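Local coordinates for protein polysaccharide deacetylase (Streptococcus pyogenes, PDB 6DQ3) that removes N-acetyl groups from the cell wall linkage unit of streptococcal rhamnopolysaccharides, as a zinc enzyme of carbohydrate esterase family 4, at residues 34-37 and 38-42; 79-82 and 83-87. All coordinates share one frame; numbering follows the deposited sequence.

Both contacts are opening turns of helices, and the two helices pack against each other: P34 CG of contact 1 lies 3.7 Å from V86 CG1 of contact 2, and the ring of F37 reaches the backbone of A87. Contact 1, the start of helix 34-46, stands on the flank of the fold, with a regular backbone, an apolar and amide side turned inward and an exposed side of D35 and Q39. Contact 2, the start of helix 81-93, is nearer the centre of the chain and what is probably the active site. Its backbone is less regular, widening into a pi-type turn, and its buried D82 is hydrogen-bonded to the zinc ligand H18.

Contact 1: 34-37 and 38-42; sequences PDLF and DQQLQ
F37 O receives the amide of L41 in a regular alpha-helical turn (N to O 3.0 Å), and P34, D35 and L36 likewise give their carbonyl oxygens to the amides of D38, Q39 and Q40. One turn on, L41 comes to lie over one face of the F37 ring. Its CG is 4.0 Å above the ring plane, toward the rim, and its CD1 makes an off-centre CH-pi contact, 3.7 Å from F37 CZ. With CG of F37 anti to its backbone N (chi1 -178°), the ring stands out from the helix, and L41 reaches back to its face. The phenyl's broad apolar surface suits this buried side, which rests on I90 and L91 of helix 81-93.

Q40 takes the next side of the helix. Its amide stands almost perpendicular to the F37 ring, 83° between planes, with OE1 at the ring edge 4.0 Å from CD1. NE2 faces L36 instead, 3.7 Å from CG. Q40 is buried, and a glutamine suits the place because both ends of the amide find partners: OE1 bonds to Y14 OH, and NE2 weakly to M219 O. D38 turns its carboxylate to Y94 OH and the ammonium of K93, while Q39 lies exposed with CG 3.4 Å from D35 O.

L36 and Q39 rest on P221, and Q40 on L224, of helix 221-228. With F37 and L41 inward and D35 and Q39 outward, these are the first two turns of an amphipathic alpha-helix, laid by its apolar side against helix 81-93 and by Q40 against strand 8-14, at the flank of the deacetylase fold.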
ATOM      1  N   PRO A  34      -1.078 -17.821   0.303  1.00 34.20           N
ATOM      2  CA  PRO A  34      -0.075 -17.548  -0.743  1.00 32.94           C
ATOM      3  C   PRO A  34      -0.471 -18.094  -2.107  1.00 33.69           C
ATOM      4  O   PRO A  34      -0.282 -17.407  -3.116  1.00 32.90           O
ATOM      5  CB  PRO A  34       1.193 -18.226  -0.195  1.00 38.44           C
ATOM      6  CG  PRO A  34       0.999 -18.237   1.304  1.00 34.46           C
ATOM      7  CD  PRO A  34      -0.485 -18.425   1.512  1.00 37.27           C
ATOM      8  N   ASP A  35      -0.999 -19.320  -2.171  1.00 33.85           N
ATOM      9  CA  ASP A  35      -1.389 -19.877  -3.463  1.00 39.06           C
ATOM     10  C   ASP A  35      -2.397 -18.974  -4.169  1.00 36.80           C
ATOM     11  O   ASP A  35      -2.310 -18.770  -5.385  1.00 34.51           O
ATOM     12  CB  ASP A  35      -1.962 -21.281  -3.286  1.00 40.07           C
ATOM     13  CG  ASP A  35      -0.906 -22.298  -2.878  1.00 51.93           C
ATOM     14  OD1 ASP A  35       0.270 -22.134  -3.266  1.00 53.56           O
ATOM     15  OD2 ASP A  35      -1.257 -23.262  -2.165  1.00 58.48           O
ATOM     16  N   LEU A  36      -3.357 -18.418  -3.423  1.00 32.24           N
ATOM     17  CA  LEU A  36      -4.349 -17.535  -4.027  1.00 32.93           C
ATOM     18  C   LEU A  36      -3.710 -16.235  -4.506  1.00 36.02           C
ATOM     19  O   LEU A  36      -4.053 -15.729  -5.581  1.00 34.18           O
ATOM     20  CB  LEU A  36      -5.476 -17.249  -3.034  1.00 38.58           C
ATOM     21  CG  LEU A  36      -6.526 -16.225  -3.471  1.00 35.11           C
ATOM     22  CD1 LEU A  36      -7.226 -16.697  -4.739  1.00 38.24           C
ATOM     23  CD2 LEU A  36      -7.540 -15.967  -2.369  1.00 37.29           C
ATOM     24  N   PHE A  37      -2.795 -15.670  -3.715  1.00 30.47           N
ATOM     25  CA  PHE A  37      -2.075 -14.483  -4.159  1.00 29.32           C
ATOM     26  C   PHE A  37      -1.348 -14.763  -5.471  1.00 31.89           C
ATOM     27  O   PHE A  37      -1.426 -13.972  -6.419  1.00 27.49           O
ATOM     28  CB  PHE A  37      -1.106 -14.031  -3.066  1.00 30.79           C
ATOM     29  CG  PHE A  37      -0.344 -12.785  -3.403  1.00 28.03           C
ATOM     30  CD1 PHE A  37      -1.006 -11.617  -3.743  1.00 29.35           C
ATOM     31  CD2 PHE A  37       1.039 -12.783  -3.383  1.00 29.31           C
ATOM     32  CE1 PHE A  37      -0.300 -10.474  -4.050  1.00 29.98           C
ATOM     33  CE2 PHE A  37       1.748 -11.647  -3.689  1.00 29.49           C
ATOM     34  CZ  PHE A  37       1.077 -10.486  -4.021  1.00 27.97           C
ATOM     35  N   ASP A  38      -0.661 -15.908  -5.552  1.00 29.88           N
ATOM     36  CA  ASP A  38      -0.019 -16.309  -6.798  1.00 30.64           C
ATOM     37  C   ASP A  38      -1.021 -16.307  -7.947  1.00 30.88           C
ATOM     38  O   ASP A  38      -0.757 -15.746  -9.016  1.00 30.80           O
ATOM     39  CB  ASP A  38       0.623 -17.693  -6.624  1.00 33.93           C
ATOM     40  CG  ASP A  38       1.457 -18.109  -7.818  1.00 34.49           C
ATOM     41  OD1 ASP A  38       0.870 -18.341  -8.896  1.00 36.42           O
ATOM     42  OD2 ASP A  38       2.698 -18.197  -7.681  1.00 36.06           O
ATOM     43  N   GLN A  39      -2.202 -16.894  -7.724  1.00 30.62           N
ATOM     44  CA  GLN A  39      -3.195 -17.000  -8.789  1.00 32.52           C
ATOM     45  C   GLN A  39      -3.788 -15.642  -9.153  1.00 32.18           C
ATOM     46  O   GLN A  39      -4.144 -15.418 -10.316  1.00 30.80           O
ATOM     47  CB  GLN A  39      -4.305 -17.967  -8.375  1.00 35.87           C
ATOM     48  CG  GLN A  39      -3.858 -19.418  -8.310  1.00 40.99           C
ATOM     49  CD  GLN A  39      -4.806 -20.299  -7.515  1.00 49.66           C
ATOM     50  OE1 GLN A  39      -5.948 -19.930  -7.251  1.00 50.23           O
ATOM     51  NE2 GLN A  39      -4.328 -21.478  -7.129  1.00 54.76           N
ATOM     52  N   GLN A  40      -3.910 -14.734  -8.184  1.00 32.99           N
ATOM     53  CA  GLN A  40      -4.376 -13.386  -8.493  1.00 30.29           C
ATOM     54  C   GLN A  40      -3.372 -12.652  -9.373  1.00 31.02           C
ATOM     55  O   GLN A  40      -3.745 -12.035 -10.377  1.00 31.27           O
ATOM     56  CB  GLN A  40      -4.627 -12.610  -7.203  1.00 32.13           C
ATOM     57  CG  GLN A  40      -5.822 -13.099  -6.405  1.00 33.39           C
ATOM     58  CD  GLN A  40      -5.862 -12.503  -5.013  1.00 31.29           C
ATOM     59  OE1 GLN A  40      -4.888 -11.905  -4.555  1.00 29.28           O
ATOM     60  NE2 GLN A  40      -6.989 -12.663  -4.335  1.00 33.30           N
ATOM     61  N   LEU A  41      -2.087 -12.712  -9.018  1.00 30.48           N
ATOM     62  CA  LEU A  41      -1.084 -12.035  -9.829  1.00 29.98           C
ATOM     63  C   LEU A  41      -0.982 -12.660 -11.214  1.00 33.29           C
ATOM     64  O   LEU A  41      -0.842 -11.946 -12.214  1.00 32.08           O
ATOM     65  CB  LEU A  41       0.276 -12.074  -9.144  1.00 30.35           C
ATOM     66  CG  LEU A  41       0.517 -11.156  -7.954  1.00 28.40           C
ATOM     67  CD1 LEU A  41       1.972 -11.293  -7.525  1.00 31.63           C
ATOM     68  CD2 LEU A  41       0.185  -9.718  -8.290  1.00 34.16           C
ATOM     69  N   GLN A  42      -1.019 -13.994 -11.293  1.00 30.09           N
ATOM     70  CA  GLN A  42      -0.999 -14.657 -12.587  1.00 33.44           C
ATOM     71  C   GLN A  42      -2.102 -14.123 -13.494  1.00 34.27           C
ATOM     72  O   GLN A  42      -1.870 -13.838 -14.673  1.00 35.71           O
ATOM     73  CB  GLN A  42      -1.144 -16.167 -12.402  1.00 33.84           C
ATOM     74  CG  GLN A  42      -1.159 -16.953 -13.700  1.00 42.77           C
ATOM     75  CD  GLN A  42      -1.487 -18.420 -13.480  1.00 52.51           C
ATOM     76  OE1 GLN A  42      -1.986 -18.802 -12.422  1.00 55.24           O
ATOM     77  NE2 GLN A  42      -1.208 -19.248 -14.478  1.00 58.53           N
TER

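Contact 2: 79-82 and 83-87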
ATOM      1  N   SER A  79       3.910  -3.166   7.085  1.00 22.97           N
ATOM      2  CA  SER A  79       5.294  -3.605   6.921  1.00 24.85           C
ATOM      3  C   SER A  79       5.582  -4.873   7.723  1.00 27.20           C
ATOM      4  O   SER A  79       6.516  -4.940   8.526  1.00 25.80           O
ATOM      5  CB  SER A  79       6.262  -2.480   7.297  1.00 24.20           C
ATOM      6  OG  SER A  79       5.873  -1.844   8.503  1.00 31.37           O
ATOM      7  N   MET A  80       4.765  -5.894   7.481  1.00 26.83           N
ATOM      8  CA  MET A  80       4.898  -7.172   8.161  1.00 25.77           C
ATOM      9  C   MET A  80       5.904  -8.057   7.438  1.00 27.73           C
ATOM     10  O   MET A  80       6.099  -7.951   6.224  1.00 32.22           O
ATOM     11  CB  MET A  80       3.531  -7.854   8.247  1.00 26.91           C
ATOM     12  CG  MET A  80       2.536  -7.078   9.109  1.00 29.98           C
ATOM     13  SD  MET A  80       0.884  -7.791   9.185  1.00 33.36           S
ATOM     14  CE  MET A  80       0.377  -7.645   7.478  1.00 31.38           C
ATOM     15  N   ILE A  81       6.555  -8.935   8.207  1.00 27.31           N
ATOM     16  CA  ILE A  81       7.679  -9.694   7.672  1.00 25.11           C
ATOM     17  C   ILE A  81       7.216 -10.658   6.578  1.00 25.64           C
ATOM     18  O   ILE A  81       7.997 -11.012   5.683  1.00 29.01           O
ATOM     19  CB  ILE A  81       8.415 -10.413   8.822  1.00 29.19           C
ATOM     20  CG1 ILE A  81       9.705 -11.060   8.310  1.00 29.78           C
ATOM     21  CG2 ILE A  81       7.511 -11.444   9.492  1.00 29.69           C
ATOM     22  CD1 ILE A  81      10.713 -10.058   7.776  1.00 30.12           C
ATOM     23  N   ASP A  82       5.945 -11.075   6.602  1.00 28.26           N
ATOM     24  CA  ASP A  82       5.456 -11.947   5.541  1.00 28.03           C
ATOM     25  C   ASP A  82       5.481 -11.256   4.179  1.00 32.45           C
ATOM     26  O   ASP A  82       5.452 -11.943   3.153  1.00 27.55           O
ATOM     27  CB  ASP A  82       4.042 -12.476   5.852  1.00 29.85           C
ATOM     28  CG  ASP A  82       2.985 -11.376   5.946  1.00 35.49           C
ATOM     29  OD1 ASP A  82       3.321 -10.178   5.852  1.00 29.87           O
ATOM     30  OD2 ASP A  82       1.795 -11.721   6.111  1.00 32.73           O
ATOM     31  N   PHE A  83       5.542  -9.919   4.130  1.00 27.97           N
ATOM     32  CA  PHE A  83       5.701  -9.256   2.838  1.00 29.49           C
ATOM     33  C   PHE A  83       7.042  -9.616   2.208  1.00 29.21           C
ATOM     34  O   PHE A  83       7.131  -9.836   0.995  1.00 30.12           O
ATOM     35  CB  PHE A  83       5.563  -7.735   2.980  1.00 26.93           C
ATOM     36  CG  PHE A  83       5.702  -7.004   1.672  1.00 27.87           C
ATOM     37  CD1 PHE A  83       4.630  -6.906   0.798  1.00 29.84           C
ATOM     38  CD2 PHE A  83       6.916  -6.445   1.301  1.00 27.09           C
ATOM     39  CE1 PHE A  83       4.765  -6.247  -0.417  1.00 30.71           C
ATOM     40  CE2 PHE A  83       7.053  -5.787   0.093  1.00 30.62           C
ATOM     41  CZ  PHE A  83       5.981  -5.692  -0.767  1.00 30.92           C
ATOM     42  N   TYR A  84       8.095  -9.707   3.022  1.00 30.61           N
ATOM     43  CA  TYR A  84       9.403 -10.116   2.516  1.00 31.04           C
ATOM     44  C   TYR A  84       9.500 -11.625   2.327  1.00 32.69           C
ATOM     45  O   TYR A  84      10.079 -12.091   1.336  1.00 29.00           O
ATOM     46  CB  TYR A  84      10.491  -9.641   3.475  1.00 32.40           C
ATOM     47  CG  TYR A  84      11.891 -10.049   3.102  1.00 32.84           C
ATOM     48  CD1 TYR A  84      12.560  -9.428   2.058  1.00 31.41           C
ATOM     49  CD2 TYR A  84      12.564 -11.030   3.820  1.00 31.13           C
ATOM     50  CE1 TYR A  84      13.846  -9.786   1.722  1.00 34.12           C
ATOM     51  CE2 TYR A  84      13.855 -11.392   3.495  1.00 33.13           C
ATOM     52  CZ  TYR A  84      14.491 -10.767   2.444  1.00 39.11           C
ATOM     53  OH  TYR A  84      15.776 -11.120   2.110  1.00 39.46           O
ATOM     54  N   ASN A  85       8.960 -12.407   3.266  1.00 34.56           N
ATOM     55  CA  ASN A  85       9.140 -13.853   3.200  1.00 35.50           C
ATOM     56  C   ASN A  85       8.218 -14.510   2.181  1.00 34.71           C
ATOM     57  O   ASN A  85       8.588 -15.522   1.578  1.00 31.93           O
ATOM     58  CB  ASN A  85       8.885 -14.507   4.562  1.00 36.52           C
ATOM     59  CG  ASN A  85       9.969 -14.211   5.578  1.00 35.44           C
ATOM     60  OD1 ASN A  85      11.127 -13.977   5.231  1.00 37.05           O
ATOM     61  ND2 ASN A  85       9.596 -14.239   6.852  1.00 37.57           N
ATOM     62  N   VAL A  86       7.017 -13.972   1.987  1.00 32.42           N
ATOM     63  CA  VAL A  86       6.002 -14.653   1.194  1.00 33.38           C
ATOM     64  C   VAL A  86       5.626 -13.834  -0.037  1.00 33.99           C
ATOM     65  O   VAL A  86       5.762 -14.310  -1.168  1.00 34.34           O
ATOM     66  CB  VAL A  86       4.765 -14.960   2.061  1.00 30.18           C
ATOM     67  CG1 VAL A  86       3.745 -15.773   1.285  1.00 36.08           C
ATOM     68  CG2 VAL A  86       5.176 -15.690   3.341  1.00 32.01           C
ATOM     69  N   ALA A  87       5.168 -12.597   0.165  1.00 30.60           N
ATOM     70  CA  ALA A  87       4.642 -11.828  -0.961  1.00 33.37           C
ATOM     71  C   ALA A  87       5.735 -11.477  -1.967  1.00 31.20           C
ATOM     72  O   ALA A  87       5.523 -11.577  -3.181  1.00 28.38           O
ATOM     73  CB  ALA A  87       3.951 -10.561  -0.452  1.00 28.41           C
TER
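The amide of N85 meets I81 with its nitrogen end, ND2 lying 3.5 Å from I81 CG1, while I81 CD1 lies 4.3 Å from Y84 CB and comes only obliquely to the Y84 ring. Isoleucine suits the place because its chain lies along the aliphatic start of Y84 and beside the N85 amide, and packs on Q119 of helix 117-124. The F83 ring finds its partner beyond the helix, edge-to-face with F76 of strand 71-77. Y84 carries its hydroxyl out to E122 of helix 117-124, and its side chain also touches M123 there.

The carboxylate of D82 is buried. Its CG sits between the backbone N and the carbonyl carbon (chi1 63°), so that the group leaves the helix roughly at right angles to its axis. OD2 is hydrogen-bonded to I17 N and to H18 ND1. As H18 is a zinc ligand, together with E24, D82 is a second-shell residue that probably positions a first-shell one, with its side chain about 7 Å from a zinc ion.

F83 N reaches M80 O at 2.9 Å from above the carbonyl plane, a tight opening turn; N85 N then bonds to I81 O in that carbonyl's plane at 3.0 Å. D82 O takes V86 N in an alpha-type bond of 2.8 Å from above its plane and also A87 N, five residues on, at 3.1 Å in that plane; the second bond is what marks the pi-type turn.

The M80 side chain is about 5 Å from a bound acetate, which probably marks the substrate pocket. Such a strand-to-helix turn, immediately after the zinc ligand D78, belongs to the beta-alpha-beta unit of strand 71-77, helix 81-93 and strand 98-102 in the carbohydrate esterase 4 fold.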